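Local coordinates for protein endo-1,4-beta-xylanase (PDB 1H12) that hydrolyses internal beta-1,4 linkages of xylan as a cold-adapted family 8 glycoside hydrolase, at residues T318-S330 with N336-N348. Numbering follows the deposited sequence. Where two conformers were deposited one is given.
Sequences TNNSKNCYEQVYS and NRGCAGEGQKAAN. With XYP (beta-D-xylopyranose), chain B.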
ATOM      1  N   THR A 318      11.124   4.719  24.006  1.00  9.26           N
ATOM      2  CA  THR A 318      11.670   5.049  25.325  1.00  8.94           C
ATOM      3  C   THR A 318      12.675   4.023  25.818  1.00  8.93           C
ATOM      4  O   THR A 318      13.482   4.331  26.684  1.00  9.56           O
ATOM      5  CB  THR A 318      10.585   5.243  26.395  1.00 10.28           C
ATOM      6  OG1 THR A 318       9.988   4.006  26.775  1.00 10.63           O
ATOM      7  CG2 THR A 318       9.537   6.274  25.989  1.00 12.10           C
ATOM      8  N   ASN A 319      12.595   2.786  25.297  1.00  8.87           N
ATOM      9  CA  ASN A 319      13.482   1.718  25.633  1.00  9.10           C
ATOM     10  C   ASN A 319      14.498   1.432  24.525  1.00  9.45           C
ATOM     11  O   ASN A 319      14.942   0.316  24.349  1.00 10.48           O
ATOM     12  CB  ASN A 319      12.734   0.468  26.030  1.00  9.90           C
ATOM     13  CG  ASN A 319      12.174   0.595  27.444  1.00 11.08           C
ATOM     14  OD1 ASN A 319      12.966   0.759  28.416  1.00 11.66           O
ATOM     15  ND2 ASN A 319      10.858   0.594  27.562  1.00 11.93           N
ATOM     16  N   ASN A 320      14.904   2.479  23.825  1.00  9.39           N
ATOM     17  CA  ASN A 320      15.885   2.375  22.747  1.00  9.25           C
ATOM     18  C   ASN A 320      17.020   3.342  23.003  1.00  9.38           C
ATOM     19  O   ASN A 320      16.803   4.538  23.205  1.00  9.66           O
ATOM     20  CB  ASN A 320      15.251   2.670  21.406  1.00 10.29           C
ATOM     21  CG  ASN A 320      16.092   2.122  20.256  1.00 11.01           C
ATOM     22  OD1 ASN A 320      17.161   2.671  19.960  1.00 13.67           O
ATOM     23  ND2 ASN A 320      15.684   0.996  19.690  1.00 10.98           N
ATOM     24  N   SER A 321      18.256   2.845  22.909  1.00  9.98           N
ATOM     25  CA  SER A 321      19.419   3.678  23.119  1.00 10.61           C
ATOM     26  C   SER A 321      19.611   4.761  22.106  1.00 11.60           C
ATOM     27  O   SER A 321      20.339   5.723  22.383  1.00 12.44           O
ATOM     28  CB  SER A 321      20.666   2.783  23.189  1.00 13.31           C
ATOM     29  OG  SER A 321      20.942   2.228  21.890  1.00 16.10           O
ATOM     30  N   LYS A 322      18.965   4.652  20.951  1.00 11.20           N
ATOM     31  CA  LYS A 322      19.039   5.663  19.919  1.00 12.29           C
ATOM     32  C   LYS A 322      17.889   6.631  19.982  1.00 12.02           C
ATOM     33  O   LYS A 322      17.736   7.466  19.130  1.00 13.66           O
ATOM     34  CB  LYS A 322      19.104   4.986  18.537  1.00 13.83           C
ATOM     35  CG  LYS A 322      20.306   4.029  18.364  1.00 17.05           C
ATOM     36  CD  LYS A 322      20.152   3.147  17.002  1.00 20.61           C
ATOM     37  CE  LYS A 322      18.891   2.190  16.978  1.00 23.24           C
ATOM     38  NZ  LYS A 322      18.901   1.106  17.895  1.00 23.37           N
ATOM     39  N   ASN A 323      16.976   6.478  20.952  1.00 11.25           N
ATOM     40  CA  ASN A 323      15.797   7.330  21.072  1.00 11.64           C
ATOM     41  C   ASN A 323      14.945   7.288  19.795  1.00 10.97           C
ATOM     42  O   ASN A 323      14.446   8.323  19.363  1.00 12.60           O
ATOM     43  CB  ASN A 323      16.137   8.755  21.441  1.00 13.72           C
ATOM     44  CG  ASN A 323      14.880   9.494  21.983  1.00 17.84           C
ATOM     45  OD1 ASN A 323      14.127   8.928  22.773  1.00 21.74           O
ATOM     46  ND2 ASN A 323      14.706  10.766  21.596  1.00 23.66           N
ATOM     47  N   CYS A 324      14.791   6.133  19.234  1.00  9.94           N
ATOM     48  CA  CYS A 324      13.916   5.894  18.093  1.00 10.10           C
ATOM     49  C   CYS A 324      13.186   4.601  18.310  1.00  9.48           C
ATOM     50  O   CYS A 324      13.697   3.725  19.028  1.00 10.38           O
ATOM     51  CB  CYS A 324      14.721   5.810  16.775  1.00 11.71           C
ATOM     52  SG  CYS A 324      15.772   4.321  16.719  1.00 11.45           S
ATOM     53  N   TYR A 325      12.030   4.430  17.705  1.00  8.98           N
ATOM     54  CA  TYR A 325      11.530   3.091  17.493  1.00  8.45           C
ATOM     55  C   TYR A 325      12.130   2.595  16.166  1.00  8.84           C
ATOM     56  O   TYR A 325      12.439   3.383  15.282  1.00  9.74           O
ATOM     57  CB  TYR A 325      10.002   2.995  17.501  1.00  9.32           C
ATOM     58  CG  TYR A 325       9.269   3.812  16.488  1.00  8.94           C
ATOM     59  CD1 TYR A 325       8.795   5.085  16.794  1.00  9.98           C
ATOM     60  CD2 TYR A 325       9.027   3.318  15.202  1.00  8.87           C
ATOM     61  CE1 TYR A 325       8.114   5.856  15.870  1.00 10.45           C
ATOM     62  CE2 TYR A 325       8.369   4.089  14.291  1.00  9.85           C
ATOM     63  CZ  TYR A 325       7.915   5.368  14.598  1.00  9.41           C
ATOM     64  OH  TYR A 325       7.204   6.080  13.645  1.00 10.90           O
ATOM     65  N   GLU A 326      12.325   1.282  16.097  1.00  8.76           N
ATOM     66  CA  GLU A 326      13.000   0.659  14.999  1.00  8.59           C
ATOM     67  C   GLU A 326      12.070   0.132  13.907  1.00  8.36           C
ATOM     68  O   GLU A 326      10.858   0.092  14.043  1.00  8.87           O
ATOM     69  CB  GLU A 326      13.918  -0.445  15.518  1.00  9.38           C
ATOM     70  CG  GLU A 326      15.066   0.055  16.361  1.00 10.12           C
ATOM     71  CD  GLU A 326      16.069  -1.005  16.768  1.00 10.65           C
ATOM     72  OE1 GLU A 326      16.013  -2.146  16.287  1.00 11.24           O
ATOM     73  OE2 GLU A 326      16.917  -0.667  17.642  1.00 11.99           O
ATOM     74  N   GLN A 327      12.702  -0.321  12.824  1.00  8.79           N
ATOM     75  CA  GLN A 327      12.016  -0.830  11.653  1.00  8.66           C
ATOM     76  C   GLN A 327      11.497  -2.232  11.790  1.00  8.83           C
ATOM     77  O   GLN A 327      10.543  -2.588  11.056  1.00  9.41           O
ATOM     78  CB  GLN A 327      12.978  -0.770  10.448  0.50 10.06           C
ATOM     79  CG  GLN A 327      13.294   0.674  10.052  0.50 11.90           C
ATOM     80  CD  GLN A 327      14.008   0.845   8.720  0.50 15.39           C
ATOM     81  OE1 GLN A 327      14.616  -0.059   8.192  0.50 19.64           O
ATOM     82  NE2 GLN A 327      13.888   2.035   8.166  0.50 18.33           N
ATOM     83  N   VAL A 328      12.077  -3.042  12.644  1.00  8.48           N
ATOM     84  CA  VAL A 328      11.719  -4.454  12.761  1.00  8.39           C
ATOM     85  C   VAL A 328      11.638  -4.884  14.230  1.00  8.11           C
ATOM     86  O   VAL A 328      12.585  -4.695  15.020  1.00  9.26           O
ATOM     87  CB  VAL A 328      12.687  -5.363  12.029  1.00  9.11           C
ATOM     88  CG1 VAL A 328      12.314  -6.836  12.198  1.00 10.27           C
ATOM     89  CG2 VAL A 328      12.776  -5.033  10.561  1.00 10.17           C
ATOM     90  N   TYR A 329      10.503  -5.414  14.612  1.00  8.64           N
ATOM     91  CA  TYR A 329      10.283  -6.009  15.963  1.00  9.08           C
ATOM     92  C   TYR A 329       9.818  -7.430  15.793  1.00  8.66           C
ATOM     93  O   TYR A 329       9.127  -7.765  14.837  1.00  9.64           O
ATOM     94  CB  TYR A 329       9.246  -5.205  16.776  1.00  8.96           C
ATOM     95  CG  TYR A 329       9.801  -3.878  17.241  1.00  8.52           C
ATOM     96  CD1 TYR A 329       9.745  -2.750  16.447  1.00  8.74           C
ATOM     97  CD2 TYR A 329      10.404  -3.783  18.464  1.00  8.83           C
ATOM     98  CE1 TYR A 329      10.320  -1.565  16.862  1.00  9.19           C
ATOM     99  CE2 TYR A 329      11.020  -2.597  18.881  1.00  8.70           C
ATOM    100  CZ  TYR A 329      10.989  -1.502  18.069  1.00  8.94           C
ATOM    101  OH  TYR A 329      11.619  -0.307  18.412  1.00  9.83           O
ATOM    102  N   SER A 330      10.122  -8.284  16.784  1.00  9.02           N
ATOM    103  CA  SER A 330       9.601  -9.639  16.833  1.00  9.22           C
ATOM    104  C   SER A 330       9.273  -9.949  18.281  1.00  9.45           C
ATOM    105  O   SER A 330      10.123  -9.778  19.160  1.00  9.93           O
ATOM    106  CB  SER A 330      10.644 -10.643  16.338  1.00 10.41           C
ATOM    107  OG  SER A 330      10.104 -11.933  16.320  1.00 12.45           O
ATOM    108  N   ASN A 336      17.271  -4.784  15.725  1.00 12.52           N
ATOM    109  CA  ASN A 336      18.493  -4.067  15.339  1.00 13.59           C
ATOM    110  C   ASN A 336      18.611  -3.878  13.821  1.00 13.53           C
ATOM    111  O   ASN A 336      19.692  -3.958  13.248  1.00 16.12           O
ATOM    112  CB  ASN A 336      19.727  -4.717  15.946  1.00 15.37           C
ATOM    113  CG  ASN A 336      20.890  -3.787  15.985  1.00 20.48           C
ATOM    114  OD1 ASN A 336      20.749  -2.533  16.067  1.00 22.03           O
ATOM    115  ND2 ASN A 336      22.120  -4.383  15.877  1.00 24.92           N
ATOM    116  N   ARG A 337      17.502  -3.559  13.181  1.00 12.30           N
ATOM    117  CA  ARG A 337      17.433  -3.266  11.737  1.00 12.66           C
ATOM    118  C   ARG A 337      17.221  -1.802  11.431  1.00 12.74           C
ATOM    119  O   ARG A 337      16.677  -1.456  10.371  1.00 14.46           O
ATOM    120  CB  ARG A 337      16.378  -4.144  11.065  1.00 13.29           C
ATOM    121  CG  ARG A 337      16.602  -5.621  11.245  1.00 16.01           C
ATOM    122  CD  ARG A 337      17.859  -6.055  10.626  1.00 22.94           C
ATOM    123  NE  ARG A 337      18.002  -7.505  10.698  1.00 33.25           N
ATOM    124  CZ  ARG A 337      17.634  -8.344   9.766  1.00 35.11           C
ATOM    125  NH1 ARG A 337      16.914  -7.889   8.669  1.00 33.40           N
ATOM    126  NH2 ARG A 337      17.947  -9.649  10.011  1.00 34.84           N
ATOM    127  N   GLY A 338      17.621  -0.931  12.362  1.00 12.41           N
ATOM    128  CA  GLY A 338      17.664   0.483  12.125  1.00 12.45           C
ATOM    129  C   GLY A 338      16.504   1.253  12.708  1.00 10.95           C
ATOM    130  O   GLY A 338      15.385   0.726  12.826  1.00 10.88           O
ATOM    131  N   CYS A 339      16.761   2.495  13.033  1.00 10.20           N
ATOM    132  CA  CYS A 339      15.735   3.414  13.390  1.00 10.37           C
ATOM    133  C   CYS A 339      14.714   3.560  12.274  1.00  9.76           C
ATOM    134  O   CYS A 339      15.040   3.495  11.101  1.00 10.84           O
ATOM    135  CB  CYS A 339      16.277   4.803  13.748  1.00 10.48           C
ATOM    136  SG  CYS A 339      17.196   4.874  15.305  1.00 12.61           S
ATOM    137  N   ALA A 340      13.468   3.836  12.648  1.00  9.96           N
ATOM    138  CA  ALA A 340      12.416   4.076  11.668  1.00 10.19           C
ATOM    139  C   ALA A 340      12.855   5.079  10.641  1.00 11.92           C
ATOM    140  O   ALA A 340      13.283   6.170  10.946  1.00 14.92           O
ATOM    141  CB  ALA A 340      11.196   4.607  12.344  1.00 11.12           C
ATOM    142  N   GLY A 341      12.621   4.749   9.411  1.00 14.25           N
ATOM    143  CA  GLY A 341      12.813   5.731   8.332  1.00 16.81           C
ATOM    144  C   GLY A 341      11.537   6.440   7.942  1.00 12.69           C
ATOM    145  O   GLY A 341      10.519   6.370   8.616  1.00 13.94           O
ATOM    146  N   GLU A 342      11.627   7.153   6.849  1.00 11.42           N
ATOM    147  CA  GLU A 342      10.560   8.028   6.477  1.00 10.83           C
ATOM    148  C   GLU A 342       9.285   7.279   6.139  1.00  9.66           C
ATOM    149  O   GLU A 342       8.188   7.753   6.413  1.00  9.86           O
ATOM    150  CB  GLU A 342      10.932   8.938   5.312  1.00 11.19           C
ATOM    151  CG  GLU A 342      12.180   9.799   5.522  1.00 13.18           C
ATOM    152  CD  GLU A 342      13.443   9.191   5.046  1.00 14.46           C
ATOM    153  OE1 GLU A 342      13.507   7.962   4.849  1.00 15.41           O
ATOM    154  OE2 GLU A 342      14.409   9.970   4.833  1.00 19.19           O
ATOM    155  N   GLY A 343       9.424   6.108   5.502  1.00  9.60           N
ATOM    156  CA  GLY A 343       8.234   5.371   5.086  1.00 10.01           C
ATOM    157  C   GLY A 343       7.440   4.832   6.265  1.00  8.88           C
ATOM    158  O   GLY A 343       6.217   4.800   6.238  1.00  9.59           O
ATOM    159  N   GLN A 344       8.158   4.386   7.296  1.00  8.92           N
ATOM    160  CA  GLN A 344       7.509   3.884   8.489  1.00  8.68           C
ATOM    161  C   GLN A 344       6.813   5.015   9.210  1.00  8.56           C
ATOM    162  O   GLN A 344       5.659   4.887   9.679  1.00  8.97           O
ATOM    163  CB  GLN A 344       8.534   3.158   9.351  1.00  8.53           C
ATOM    164  CG  GLN A 344       7.954   2.370  10.487  1.00  8.50           C
ATOM    165  CD  GLN A 344       8.981   1.731  11.352  1.00  8.96           C
ATOM    166  OE1 GLN A 344      10.189   1.901  11.118  1.00 10.15           O
ATOM    167  NE2 GLN A 344       8.522   1.001  12.389  1.00  9.21           N
ATOM    168  N   LYS A 345       7.502   6.162   9.330  1.00  8.44           N
ATOM    169  CA  LYS A 345       6.884   7.324   9.933  1.00  8.79           C
ATOM    170  C   LYS A 345       5.664   7.798   9.131  1.00  8.50           C
ATOM    171  O   LYS A 345       4.673   8.235   9.714  1.00  9.28           O
ATOM    172  CB  LYS A 345       7.912   8.440  10.056  1.00  9.58           C
ATOM    173  CG  LYS A 345       8.989   8.155  11.048  1.00 10.28           C
ATOM    174  CD  LYS A 345      10.054   9.236  11.133  1.00 12.31           C
ATOM    175  CE  LYS A 345      11.017   9.015  12.304  1.00 16.06           C
ATOM    176  NZ  LYS A 345      12.167   9.973  12.247  1.00 17.78           N
ATOM    177  N   ALA A 346       5.735   7.687   7.825  1.00  9.30           N
ATOM    178  CA  ALA A 346       4.618   8.038   6.943  1.00  8.82           C
ATOM    179  C   ALA A 346       3.404   7.105   7.169  1.00  8.80           C
ATOM    180  O   ALA A 346       2.277   7.568   7.312  1.00  8.87           O
ATOM    181  CB  ALA A 346       5.101   7.951   5.480  1.00 10.19           C
ATOM    182  N   ALA A 347       3.648   5.810   7.222  1.00  8.61           N
ATOM    183  CA  ALA A 347       2.601   4.841   7.487  1.00  8.65           C
ATOM    184  C   ALA A 347       1.921   5.156   8.803  1.00  8.18           C
ATOM    185  O   ALA A 347       0.704   5.118   8.921  1.00  8.68           O
ATOM    186  CB  ALA A 347       3.167   3.446   7.482  1.00  8.95           C
ATOM    187  N   ASN A 348       2.718   5.475   9.827  1.00  8.35           N
ATOM    188  CA  ASN A 348       2.199   5.720  11.147  1.00  8.19           C
ATOM    189  C   ASN A 348       1.399   7.022  11.209  1.00  8.92           C
ATOM    190  O   ASN A 348       0.460   7.148  11.994  1.00  9.69           O
ATOM    191  CB  ASN A 348       3.319   5.688  12.178  1.00  8.62           C
ATOM    192  CG  ASN A 348       3.901   4.304  12.333  1.00  8.95           C
ATOM    193  OD1 ASN A 348       3.204   3.308  12.026  1.00  9.15           O
ATOM    194  ND2 ASN A 348       5.141   4.201  12.861  1.00  9.52           N
TER
HETATM  195  O1  XYP B 501      17.808   6.622   5.031  0.65 33.23           O
HETATM  196  C1  XYP B 501      17.705   5.388   5.766  0.65 32.06           C
HETATM  197  C2  XYP B 501      16.349   4.905   5.692  0.65 28.91           C
HETATM  198  C3  XYP B 501      16.114   3.614   6.383  0.65 25.34           C
HETATM  199  C4  XYP B 501      17.302   2.666   6.157  0.65 29.72           C
HETATM  200  C5  XYP B 501      18.634   3.371   6.336  0.65 31.37           C
HETATM  201  O2  XYP B 501      15.362   5.847   6.119  0.65 30.33           O
HETATM  202  O3  XYP B 501      14.857   3.050   6.011  0.65 19.84           O
HETATM  203  O4  XYP B 501      17.220   1.493   6.921  0.65 32.92           O
HETATM  204  O5  XYP B 501      18.659   4.533   5.500  0.65 30.28           O
HETATM  205  O   HOH W   1      14.809  -3.317  14.179  1.00 10.04           O
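A disulfide and a single beta bridge tie the segment 318-330, mostly loop, which follows helix 300-318, to the loop that leads into helix 342-351, at the edge of a xylose-binding pocket. The covalent link joins Cys-324 SG to Cys-339 SG at 2.1 Å, and the methylenes of Lys-322 lie alongside the Cys-339 sulfur. Next to it, Ala-340 N donates to Tyr-325 O at 2.9 Å and Gln-327 N to Gly-338 O at 2.9 Å, the latter nitrogen nearly in line with the C=O bond; Glu-326 and Cys-339 thus form a non-hydrogen-bonded antiparallel pair. The Tyr-325 side chain, with CG set between the backbone N and carbonyl carbon (chi1 59°), reaches helix 342-351, where Asn-348 ND2 donates in its own amide plane to Tyr-325 OH at 2.9 Å. Ala-340 CB approaches Tyr-325 CE2 to 3.5 Å, and the Gln-344 amide, turned 82° from the ring, meets its edge while NE2 donates to Glu-326 O at 3.0 Å. In this (alpha/alpha)6 barrel of family 8, Gly-341 occupies the helix N-cap position beside the sugar; a side chain on this glycine would collide with xylose O2. Gln-327 and Glu-342 also line the pocket, with Tyr-378 and Asn-382. Glu-326 OE2 takes Asn-320 ND2 and Lys-322 NZ (2.7 Å, a salt bridge) from opposite faces of its carboxylate, while a water donates to Glu-326 OE1 and Val-328 O and accepts from Arg-337 N. Were Glu-326 an alanine, the Lys-322 ammonium would probably lose its counter-charge and that water one of its acceptors.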